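Local coordinates for protein inactive dihydropteroate synthase 2 (Mycobacterium tuberculosis, PDB 2VP8) that probably binds the inhibitor dapsone but seems to lack dihydropteroate synthase activity, and probably plays no part in folate metabolism, at residues V105-I108 against E109-R112. Residues are numbered along the deposited sequence; the frame is centred on the assembly and turned at random.
Sequences VPFI and EWLR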
loop_
_atom_site.group_PDB
_atom_site.type_symbol
_atom_site.label_atom_id
_atom_site.label_comp_id
_atom_site.label_asym_id
_atom_site.label_seq_id
_atom_site.Cartn_x
_atom_site.Cartn_y
_atom_site.Cartn_z
ATOM N N VAL B 105 -35.147 -8.329 -4.493
ATOM C CA VAL B 105 -35.500 -9.036 -5.731
ATOM C C VAL B 105 -35.657 -8.106 -6.948
ATOM O O VAL B 105 -34.988 -8.317 -7.957
ATOM C CB VAL B 105 -36.714 -10.009 -5.533
ATOM C CG1 VAL B 105 -37.308 -10.459 -6.868
ATOM C CG2 VAL B 105 -36.276 -11.222 -4.734
ATOM N N PRO B 106 -36.512 -7.065 -6.851
ATOM C CA PRO B 106 -36.649 -6.191 -8.015
ATOM C C PRO B 106 -35.319 -5.532 -8.386
ATOM O O PRO B 106 -35.042 -5.317 -9.564
ATOM C CB PRO B 106 -37.655 -5.136 -7.544
ATOM C CG PRO B 106 -38.386 -5.773 -6.429
ATOM C CD PRO B 106 -37.375 -6.622 -5.739
ATOM N N PHE B 107 -34.498 -5.242 -7.381
ATOM C CA PHE B 107 -33.223 -4.591 -7.603
ATOM C C PHE B 107 -32.222 -5.513 -8.298
ATOM O O PHE B 107 -31.542 -5.093 -9.241
ATOM C CB PHE B 107 -32.656 -4.058 -6.288
ATOM C CG PHE B 107 -31.445 -3.199 -6.467
ATOM C CD1 PHE B 107 -31.516 -2.023 -7.207
ATOM C CD2 PHE B 107 -30.235 -3.562 -5.910
ATOM C CE1 PHE B 107 -30.394 -1.231 -7.384
ATOM C CE2 PHE B 107 -29.111 -2.768 -6.079
ATOM C CZ PHE B 107 -29.191 -1.606 -6.815
ATOM N N ILE B 108 -32.132 -6.759 -7.830
ATOM C CA ILE B 108 -31.318 -7.775 -8.507
ATOM C C ILE B 108 -31.869 -8.024 -9.909
ATOM O O ILE B 108 -31.109 -8.066 -10.876
ATOM C CB ILE B 108 -31.247 -9.092 -7.712
ATOM C CG1 ILE B 108 -30.392 -8.910 -6.452
ATOM C CG2 ILE B 108 -30.660 -10.210 -8.570
ATOM C CD1 ILE B 108 -30.815 -9.786 -5.282
ATOM N N GLU B 109 -33.193 -8.161 -10.011
ATOM C CA GLU B 109 -33.863 -8.310 -11.302
ATOM C C GLU B 109 -33.471 -7.201 -12.261
ATOM O O GLU B 109 -33.120 -7.478 -13.406
ATOM C CB GLU B 109 -35.382 -8.352 -11.144
ATOM C CG GLU B 109 -35.928 -9.730 -10.803
ATOM C CD GLU B 109 -37.446 -9.783 -10.795
ATOM O OE1 GLU B 109 -38.109 -8.728 -10.937
ATOM O OE2 GLU B 109 -37.983 -10.896 -10.645
ATOM N N TRP B 110 -33.526 -5.954 -11.785
ATOM C CA TRP B 110 -33.141 -4.801 -12.589
ATOM C C TRP B 110 -31.663 -4.860 -12.957
ATOM O O TRP B 110 -31.296 -4.593 -14.107
ATOM C CB TRP B 110 -33.436 -3.471 -11.884
ATOM C CG TRP B 110 -32.830 -2.322 -12.643
ATOM C CD1 TRP B 110 -33.370 -1.677 -13.722
ATOM C CD2 TRP B 110 -31.544 -1.721 -12.420
ATOM N NE1 TRP B 110 -32.515 -0.703 -14.167
ATOM C CE2 TRP B 110 -31.385 -0.707 -13.390
ATOM C CE3 TRP B 110 -30.517 -1.935 -11.489
ATOM C CZ2 TRP B 110 -30.233 0.090 -13.464
ATOM C CZ3 TRP B 110 -29.373 -1.136 -11.556
ATOM C CH2 TRP B 110 -29.243 -0.137 -12.539
ATOM N N LEU B 111 -30.829 -5.202 -11.976
ATOM C CA LEU B 111 -29.384 -5.200 -12.150
ATOM C C LEU B 111 -28.995 -6.197 -13.228
ATOM O O LEU B 111 -28.224 -5.870 -14.130
ATOM C CB LEU B 111 -28.695 -5.487 -10.803
ATOM C CG LEU B 111 -27.187 -5.656 -10.525
ATOM C CD1 LEU B 111 -26.250 -5.096 -11.583
ATOM C CD2 LEU B 111 -26.863 -5.057 -9.177
ATOM N N ARG B 112 -29.562 -7.398 -13.144
ATOM C CA ARG B 112 -29.321 -8.457 -14.121
ATOM C C ARG B 112 -29.782 -8.016 -15.512
ATOM O O ARG B 112 -29.144 -8.349 -16.516
ATOM C CB ARG B 112 -30.047 -9.733 -13.699
ATOM C CG ARG B 112 -29.825 -10.943 -14.603
ATOM C CD ARG B 112 -28.746 -11.847 -14.067
ATOM N NE ARG B 112 -27.441 -11.295 -14.364
ATOM C CZ ARG B 112 -26.327 -11.534 -13.678
ATOM N NH1 ARG B 112 -26.319 -12.333 -12.616
ATOM N NH2 ARG B 112 -25.207 -10.939 -14.065
#
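Glu109 N donates to Val105 O at 2.7 Å, the first of four consecutive i to i+4 bonds through which residues 105-112 build two turns of the helix 98-114. Trp110 N follows on Pro106 O and Leu111 N on Phe107 O, both at 2.8 Å. Arg112 N completes the series on Ile108 O. All four carbonyl oxygens of Val105 to Ile108 are thus engaged by the following turn. The amide position of Pro106 has no hydrogen to give to the preceding turn, and the helix kinks there.

In the TIM-barrel architecture of the pterin-binding family this is one of the outer helices, leading into the strand 119-123. Phe107 and Leu111 face inward against the helix 65-76 and the strand 81-85, while Ile108 packs on Ala133 and Ala136 of the helix 127-136. With Phe107 CG trans to its own amide nitrogen (chi1 -171°), CE1 reaches Trp110 CE3 at 4.2 Å. The two side chains cross at a slant, a loose apolar touch; the indole also meets the ring of His72, their planes about 70° apart.

On the exposed flank, Glu109 runs extended beyond CG back along the preceding turn, where its OE2 comes within 3.9 Å of Val105 CG1, an apolar neighbour that offers the carboxylate no hydrogen bond. Arg112, bent at chi2 and chi3, carries its guanidinium away from the turn: NH1 forms a salt bridge with Asp139 and a hydrogen bond with the carbonyl of Gly137, and NH2 bonds weakly to Pro116 O.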